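Local coordinates for hemin ABC transporter, periplasmic hemin-binding protein HutB (Vibrio cholerae, PDB 5KHL) that probably binds heme in the periplasm and delivers it to an ABC transporter of the inner membrane for uptake into the cell, at residues Leu68-Met82 with Leu91-Ser103. Numbering follows the deposited sequence.
Sequences LLTLEPTHLIGSDEM and LRSSGIQVNVINS
Q97 O takes the N-H of L76 at 2.7 Å, the shortest of the backbone bonds that zip strand 75-78 to strand 97-100. The two run parallel, 11° apart, and with helix 85-93 between them form a beta-alpha-beta unit of one lobe of this periplasmic binding protein. Strand 97-100 is the last of the lobe's parallel sheet; strand 75-78 pairs with strand 19-21 along its other edge. The ladder continues as N99 N gives to L76 O and N99 O receives G78 N at 3.0 Å, before fading into a weak bond from I101 N to G78 O.

On the face carrying H75, I77 and N99, the amide of N99 supplies the one side-chain hydrogen bond between the segments. Its ND2 reaches ND1 of H75 at 3.3 Å, meeting the imidazole at its edge and only 10° out of the ring plane; ring and amide are nearly coplanar. With chi1 of H75 at -60°, CG stands beside its own backbone N and the ring lies alongside the Q97 side chain. That same ND2 touches I77 CG1, and I120 of helix 107-120 covers H75 and I77.

The opposite face is apolar. L91, from the last turn of helix 85-93, crosses L76 at about a right angle and rests CD1 on L76 CD2 at 3.6 Å, while the L91 and L69 side chains run past each other in opposite directions, with L91 CD2 against L69 CG. The bent chain of M82 brings CE against V98 CG1 at 3.9 Å and close to V100 CG2. Nearer the start of the strands, I96 CD1 packs on P73 CG at 3.7 Å.

The helix ends in a Schellman motif at G95, where L91 O is gripped from opposite faces of its carbonyl plane by I96 N and by S94 OG, the latter at 3.1 Å.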
ATOM      1  N   LEU A  68       0.439  20.544 -14.274  1.00 56.40           N
ATOM      2  CA  LEU A  68      -0.646  20.533 -13.300  1.00 54.53           C
ATOM      3  C   LEU A  68      -1.511  21.780 -13.427  1.00 60.14           C
ATOM      4  O   LEU A  68      -2.736  21.718 -13.300  1.00 53.11           O
ATOM      5  CB  LEU A  68      -0.079  20.427 -11.891  1.00 46.43           C
ATOM      6  CG  LEU A  68       0.439  19.012 -11.648  1.00 53.66           C
ATOM      7  CD1 LEU A  68       1.205  18.909 -10.343  1.00 47.92           C
ATOM      8  CD2 LEU A  68      -0.734  18.060 -11.651  1.00 50.61           C
ATOM      9  N   LEU A  69      -0.859  22.908 -13.691  1.00 49.82           N
ATOM     10  CA  LEU A  69      -1.544  24.188 -13.744  1.00 53.68           C
ATOM     11  C   LEU A  69      -2.567  24.247 -14.870  1.00 53.62           C
ATOM     12  O   LEU A  69      -3.595  24.906 -14.733  1.00 56.78           O
ATOM     13  CB  LEU A  69      -0.530  25.326 -13.890  1.00 60.11           C
ATOM     14  CG  LEU A  69       0.021  25.862 -12.569  1.00 62.41           C
ATOM     15  CD1 LEU A  69       1.313  26.641 -12.787  1.00 62.76           C
ATOM     16  CD2 LEU A  69      -1.032  26.729 -11.905  1.00 63.07           C
ATOM     17  N   THR A  70      -2.302  23.547 -15.969  1.00 57.94           N
ATOM     18  CA  THR A  70      -3.236  23.551 -17.103  1.00 58.72           C
ATOM     19  C   THR A  70      -4.553  22.859 -16.749  1.00 56.84           C
ATOM     20  O   THR A  70      -5.553  23.018 -17.452  1.00 64.11           O
ATOM     21  CB  THR A  70      -2.640  22.866 -18.343  1.00 51.50           C
ATOM     22  OG1 THR A  70      -2.495  21.465 -18.084  1.00 62.26           O
ATOM     23  CG2 THR A  70      -1.290  23.446 -18.668  1.00 52.82           C
ATOM     24  N   LEU A  71      -4.542  22.081 -15.667  1.00 51.29           N
ATOM     25  CA  LEU A  71      -5.742  21.405 -15.179  1.00 51.92           C
ATOM     26  C   LEU A  71      -6.618  22.299 -14.322  1.00 57.76           C
ATOM     27  O   LEU A  71      -7.678  21.872 -13.883  1.00 54.49           O
ATOM     28  CB  LEU A  71      -5.373  20.178 -14.358  1.00 46.10           C
ATOM     29  CG  LEU A  71      -4.749  19.019 -15.109  1.00 47.94           C
ATOM     30  CD1 LEU A  71      -4.231  18.021 -14.094  1.00 39.57           C
ATOM     31  CD2 LEU A  71      -5.791  18.394 -16.029  1.00 43.33           C
ATOM     32  N   GLU A  72      -6.159  23.526 -14.087  1.00 62.38           N
ATOM     33  CA  GLU A  72      -6.841  24.479 -13.210  1.00 61.75           C
ATOM     34  C   GLU A  72      -7.369  23.782 -11.966  1.00 66.17           C
ATOM     35  O   GLU A  72      -8.564  23.871 -11.660  1.00 68.43           O
ATOM     36  CB  GLU A  72      -7.982  25.177 -13.957  1.00 65.31           C
ATOM     37  CG  GLU A  72      -7.536  25.962 -15.208  1.00 72.36           C
ATOM     38  CD  GLU A  72      -8.702  26.546 -16.003  1.00 77.32           C
ATOM     39  OE1 GLU A  72      -9.091  27.703 -15.743  1.00 82.49           O
ATOM     40  OE2 GLU A  72      -9.230  25.843 -16.887  1.00 84.77           O
ATOM     41  N   PRO A  73      -6.485  23.059 -11.255  1.00 59.46           N
ATOM     42  CA  PRO A  73      -6.961  22.314 -10.097  1.00 59.41           C
ATOM     43  C   PRO A  73      -7.180  23.259  -8.922  1.00 64.16           C
ATOM     44  O   PRO A  73      -6.730  24.403  -8.968  1.00 70.27           O
ATOM     45  CB  PRO A  73      -5.815  21.335  -9.825  1.00 47.56           C
ATOM     46  CG  PRO A  73      -4.619  22.101 -10.203  1.00 48.78           C
ATOM     47  CD  PRO A  73      -5.014  23.001 -11.355  1.00 54.53           C
ATOM     48  N   THR A  74      -7.873  22.794  -7.889  1.00 58.87           N
ATOM     49  CA  THR A  74      -8.028  23.566  -6.664  1.00 61.54           C
ATOM     50  C   THR A  74      -7.246  22.918  -5.530  1.00 60.56           C
ATOM     51  O   THR A  74      -6.848  23.578  -4.566  1.00 68.05           O
ATOM     52  CB  THR A  74      -9.489  23.684  -6.283  1.00 64.51           C
ATOM     53  OG1 THR A  74     -10.005  22.374  -6.017  1.00 60.81           O
ATOM     54  CG2 THR A  74     -10.261  24.296  -7.441  1.00 66.38           C
ATOM     55  N   HIS A  75      -7.024  21.616  -5.660  1.00 54.62           N
ATOM     56  CA  HIS A  75      -6.276  20.869  -4.674  1.00 51.65           C
ATOM     57  C   HIS A  75      -5.261  19.963  -5.335  1.00 55.91           C
ATOM     58  O   HIS A  75      -5.499  19.412  -6.424  1.00 46.88           O
ATOM     59  CB  HIS A  75      -7.211  20.028  -3.811  1.00 51.13           C
ATOM     60  CG  HIS A  75      -8.219  20.829  -3.058  1.00 56.12           C
ATOM     61  ND1 HIS A  75      -8.074  21.155  -1.725  1.00 68.92           N
ATOM     62  CD2 HIS A  75      -9.397  21.374  -3.447  1.00 62.56           C
ATOM     63  CE1 HIS A  75      -9.112  21.868  -1.328  1.00 73.31           C
ATOM     64  NE2 HIS A  75      -9.930  22.013  -2.357  1.00 77.65           N
ATOM     65  N   LEU A  76      -4.117  19.838  -4.676  1.00 45.54           N
ATOM     66  CA  LEU A  76      -3.184  18.769  -4.960  1.00 41.77           C
ATOM     67  C   LEU A  76      -3.018  18.041  -3.659  1.00 44.67           C
ATOM     68  O   LEU A  76      -2.536  18.615  -2.679  1.00 48.17           O
ATOM     69  CB  LEU A  76      -1.838  19.274  -5.464  1.00 42.81           C
ATOM     70  CG  LEU A  76      -0.718  18.235  -5.414  1.00 40.30           C
ATOM     71  CD1 LEU A  76      -0.982  17.081  -6.384  1.00 41.38           C
ATOM     72  CD2 LEU A  76       0.619  18.860  -5.703  1.00 45.28           C
ATOM     73  N   ILE A  77      -3.441  16.782  -3.644  1.00 43.24           N
ATOM     74  CA  ILE A  77      -3.417  15.990  -2.438  1.00 41.79           C
ATOM     75  C   ILE A  77      -2.467  14.814  -2.605  1.00 39.02           C
ATOM     76  O   ILE A  77      -2.593  14.022  -3.537  1.00 35.63           O
ATOM     77  CB  ILE A  77      -4.833  15.473  -2.073  1.00 43.29           C
ATOM     78  CG1 ILE A  77      -5.823  16.627  -1.969  1.00 44.70           C
ATOM     79  CG2 ILE A  77      -4.817  14.713  -0.755  1.00 41.84           C
ATOM     80  CD1 ILE A  77      -7.277  16.164  -1.922  1.00 45.49           C
ATOM     81  N   GLY A  78      -1.535  14.672  -1.677  1.00 39.09           N
ATOM     82  CA  GLY A  78      -0.692  13.496  -1.683  1.00 37.29           C
ATOM     83  C   GLY A  78       0.114  13.361  -0.415  1.00 42.79           C
ATOM     84  O   GLY A  78      -0.140  14.060   0.574  1.00 41.44           O
ATOM     85  N   SER A  79       1.083  12.452  -0.438  1.00 37.96           N
ATOM     86  CA  SER A  79       1.928  12.211   0.724  1.00 45.07           C
ATOM     87  C   SER A  79       3.016  13.264   0.806  1.00 51.51           C
ATOM     88  O   SER A  79       3.129  14.116  -0.059  1.00 56.64           O
ATOM     89  CB  SER A  79       2.559  10.827   0.671  1.00 37.30           C
ATOM     90  OG  SER A  79       3.601  10.793  -0.282  1.00 42.29           O
ATOM     91  N   ASP A  80       3.828  13.189   1.851  1.00 43.90           N
ATOM     92  CA  ASP A  80       4.892  14.160   2.053  1.00 56.48           C
ATOM     93  C   ASP A  80       6.019  13.939   1.062  1.00 49.37           C
ATOM     94  O   ASP A  80       7.031  14.616   1.108  1.00 57.35           O
ATOM     95  CB  ASP A  80       5.432  14.081   3.483  1.00 53.85           C
ATOM     96  CG  ASP A  80       6.097  12.750   3.776  1.00 63.10           C
ATOM     97  OD1 ASP A  80       5.877  11.782   3.011  1.00 60.57           O
ATOM     98  OD2 ASP A  80       6.834  12.666   4.774  1.00 71.34           O
ATOM     99  N   GLU A  81       5.838  12.965   0.182  1.00 56.41           N
ATOM    100  CA  GLU A  81       6.795  12.686  -0.876  1.00 57.26           C
ATOM    101  C   GLU A  81       6.490  13.445  -2.183  1.00 51.14           C
ATOM    102  O   GLU A  81       7.294  13.415  -3.117  1.00 48.47           O
ATOM    103  CB  GLU A  81       6.837  11.188  -1.160  1.00 53.26           C
ATOM    104  CG  GLU A  81       7.531  10.390  -0.101  1.00 71.89           C
ATOM    105  CD  GLU A  81       7.507   8.909  -0.409  1.00 88.58           C
ATOM    106  OE1 GLU A  81       8.417   8.195   0.066  1.00103.25           O
ATOM    107  OE2 GLU A  81       6.593   8.458  -1.141  1.00 86.71           O
ATOM    108  N   MET A  82       5.322  14.081  -2.257  1.00 45.14           N
ATOM    109  CA  MET A  82       4.985  14.879  -3.420  1.00 48.92           C
ATOM    110  C   MET A  82       6.115  15.851  -3.630  1.00 56.17           C
ATOM    111  O   MET A  82       6.646  16.397  -2.663  1.00 60.19           O
ATOM    112  CB  MET A  82       3.683  15.651  -3.244  1.00 51.37           C
ATOM    113  CG  MET A  82       2.430  14.849  -3.345  1.00 39.80           C
ATOM    114  SD  MET A  82       1.080  16.018  -3.385  1.00 51.58           S
ATOM    115  CE  MET A  82       1.193  16.789  -1.752  1.00 43.70           C
ATOM    116  N   LEU A  91       2.576  25.895  -7.333  1.00 66.02           N
ATOM    117  CA  LEU A  91       1.154  25.631  -7.195  1.00 62.82           C
ATOM    118  C   LEU A  91       0.558  26.468  -6.071  1.00 65.76           C
ATOM    119  O   LEU A  91      -0.458  27.139  -6.256  1.00 68.68           O
ATOM    120  CB  LEU A  91       0.927  24.149  -6.940  1.00 57.12           C
ATOM    121  CG  LEU A  91       1.459  23.247  -8.046  1.00 55.54           C
ATOM    122  CD1 LEU A  91       1.370  21.791  -7.593  1.00 51.42           C
ATOM    123  CD2 LEU A  91       0.681  23.469  -9.337  1.00 50.92           C
ATOM    124  N   ARG A  92       1.202  26.412  -4.908  1.00 62.88           N
ATOM    125  CA  ARG A  92       0.842  27.236  -3.761  1.00 67.06           C
ATOM    126  C   ARG A  92       0.786  28.713  -4.128  1.00 75.18           C
ATOM    127  O   ARG A  92      -0.238  29.353  -3.935  1.00 83.34           O
ATOM    128  CB  ARG A  92       1.840  27.038  -2.616  1.00 68.63           C
ATOM    129  CG  ARG A  92       1.688  25.740  -1.842  1.00 69.51           C
ATOM    130  CD  ARG A  92       2.844  25.522  -0.876  1.00 65.60           C
ATOM    131  NE  ARG A  92       2.737  24.245  -0.182  1.00 78.96           N
ATOM    132  CZ  ARG A  92       3.754  23.407   0.015  1.00 75.44           C
ATOM    133  NH1 ARG A  92       4.963  23.726  -0.439  1.00 75.89           N
ATOM    134  NH2 ARG A  92       3.559  22.255   0.662  1.00 59.27           N
ATOM    135  N   SER A  93       1.888  29.252  -4.652  1.00 82.52           N
ATOM    136  CA  SER A  93       1.962  30.671  -5.015  1.00 93.97           C
ATOM    137  C   SER A  93       0.874  31.053  -6.011  1.00 90.59           C
ATOM    138  O   SER A  93       0.490  32.215  -6.105  1.00 93.10           O
ATOM    139  CB  SER A  93       3.336  31.018  -5.603  1.00 98.23           C
ATOM    140  OG  SER A  93       4.357  30.932  -4.625  1.00109.14           O
ATOM    141  N   SER A  94       0.374  30.064  -6.746  1.00 71.33           N
ATOM    142  CA  SER A  94      -0.710  30.285  -7.692  1.00 71.29           C
ATOM    143  C   SER A  94      -2.084  30.021  -7.091  1.00 74.94           C
ATOM    144  O   SER A  94      -3.090  30.158  -7.778  1.00 71.42           O
ATOM    145  CB  SER A  94      -0.548  29.394  -8.911  1.00 69.61           C
ATOM    146  OG  SER A  94      -1.556  28.401  -8.898  1.00 72.71           O
ATOM    147  N   GLY A  95      -2.125  29.600  -5.830  1.00 85.78           N
ATOM    148  CA  GLY A  95      -3.387  29.475  -5.112  1.00 88.64           C
ATOM    149  C   GLY A  95      -3.995  28.082  -5.035  1.00 85.87           C
ATOM    150  O   GLY A  95      -5.145  27.935  -4.606  1.00 81.34           O
ATOM    151  N   ILE A  96      -3.239  27.069  -5.459  1.00 78.28           N
ATOM    152  CA  ILE A  96      -3.671  25.682  -5.328  1.00 68.76           C
ATOM    153  C   ILE A  96      -3.457  25.175  -3.894  1.00 71.43           C
ATOM    154  O   ILE A  96      -2.356  25.294  -3.347  1.00 78.92           O
ATOM    155  CB  ILE A  96      -2.904  24.739  -6.285  1.00 57.30           C
ATOM    156  CG1 ILE A  96      -2.600  25.412  -7.638  1.00 61.17           C
ATOM    157  CG2 ILE A  96      -3.650  23.428  -6.429  1.00 52.20           C
ATOM    158  CD1 ILE A  96      -3.720  25.374  -8.633  1.00 58.78           C
ATOM    159  N   GLN A  97      -4.490  24.598  -3.286  1.00 67.86           N
ATOM    160  CA  GLN A  97      -4.311  23.964  -1.980  1.00 69.13           C
ATOM    161  C   GLN A  97      -3.447  22.704  -2.119  1.00 64.68           C
ATOM    162  O   GLN A  97      -3.810  21.751  -2.823  1.00 62.25           O
ATOM    163  CB  GLN A  97      -5.657  23.617  -1.334  1.00 59.16           C
ATOM    164  CG  GLN A  97      -6.195  24.660  -0.359  1.00 83.40           C
ATOM    165  CD  GLN A  97      -7.169  24.065   0.660  1.00 90.42           C
ATOM    166  OE1 GLN A  97      -6.765  23.374   1.600  1.00 89.05           O
ATOM    167  NE2 GLN A  97      -8.458  24.331   0.472  1.00 99.36           N
ATOM    168  N   VAL A  98      -2.300  22.699  -1.448  1.00 56.80           N
ATOM    169  CA  VAL A  98      -1.423  21.542  -1.500  1.00 60.30           C
ATOM    170  C   VAL A  98      -1.488  20.796  -0.165  1.00 59.67           C
ATOM    171  O   VAL A  98      -0.887  21.217   0.828  1.00 56.68           O
ATOM    172  CB  VAL A  98       0.033  21.944  -1.843  1.00 61.60           C
ATOM    173  CG1 VAL A  98       0.920  20.722  -1.914  1.00 56.19           C
ATOM    174  CG2 VAL A  98       0.084  22.697  -3.176  1.00 64.49           C
ATOM    175  N   ASN A  99      -2.244  19.695  -0.158  1.00 55.90           N
ATOM    176  CA  ASN A  99      -2.496  18.920   1.053  1.00 58.27           C
ATOM    177  C   ASN A  99      -1.619  17.699   1.193  1.00 56.81           C
ATOM    178  O   ASN A  99      -1.802  16.705   0.492  1.00 57.30           O
ATOM    179  CB  ASN A  99      -3.945  18.460   1.111  1.00 49.87           C
ATOM    180  CG  ASN A  99      -4.904  19.584   0.950  1.00 61.59           C
ATOM    181  OD1 ASN A  99      -5.006  20.454   1.817  1.00 76.79           O
ATOM    182  ND2 ASN A  99      -5.623  19.592  -0.169  1.00 58.88           N
ATOM    183  N   VAL A 100      -0.674  17.784   2.115  1.00 41.84           N
ATOM    184  CA  VAL A 100       0.098  16.636   2.528  1.00 50.92           C
ATOM    185  C   VAL A 100      -0.730  15.854   3.541  1.00 53.70           C
ATOM    186  O   VAL A 100      -1.350  16.425   4.449  1.00 60.08           O
ATOM    187  CB  VAL A 100       1.452  17.048   3.115  1.00 57.03           C
ATOM    188  CG1 VAL A 100       2.176  15.825   3.732  1.00 42.57           C
ATOM    189  CG2 VAL A 100       2.292  17.733   2.029  1.00 44.97           C
ATOM    190  N   ILE A 101      -0.721  14.542   3.371  1.00 49.99           N
ATOM    191  CA  ILE A 101      -1.716  13.676   3.957  1.00 39.72           C
ATOM    192  C   ILE A 101      -0.981  12.476   4.557  1.00 38.85           C
ATOM    193  O   ILE A 101       0.183  12.266   4.232  1.00 39.26           O
ATOM    194  CB  ILE A 101      -2.753  13.302   2.852  1.00 47.55           C
ATOM    195  CG1 ILE A 101      -4.160  13.605   3.322  1.00 45.37           C
ATOM    196  CG2 ILE A 101      -2.550  11.889   2.263  1.00 41.19           C
ATOM    197  CD1 ILE A 101      -4.407  15.065   3.423  1.00 44.15           C
ATOM    198  N   ASN A 102      -1.632  11.691   5.422  1.00 48.67           N
ATOM    199  CA  ASN A 102      -0.947  10.602   6.139  1.00 48.78           C
ATOM    200  C   ASN A 102      -0.346   9.515   5.243  1.00 43.76           C
ATOM    201  O   ASN A 102      -0.975   9.087   4.301  1.00 37.50           O
ATOM    202  CB  ASN A 102      -1.908   9.932   7.130  1.00 51.01           C
ATOM    203  CG  ASN A 102      -1.215   8.879   8.014  1.00 54.07           C
ATOM    204  OD1 ASN A 102      -0.995   7.736   7.589  1.00 43.98           O
ATOM    205  ND2 ASN A 102      -0.878   9.267   9.255  1.00 43.04           N
ATOM    206  N   SER A 103       0.851   9.034   5.565  1.00 42.92           N
ATOM    207  CA  SER A 103       1.367   7.846   4.891  1.00 41.89           C
ATOM    208  C   SER A 103       2.090   6.825   5.808  1.00 57.32           C
ATOM    209  O   SER A 103       3.018   6.161   5.337  1.00 51.80           O
ATOM    210  CB  SER A 103       2.301   8.255   3.737  1.00 43.44           C
ATOM    211  OG  SER A 103       3.266   9.210   4.127  1.00 45.59           O
TER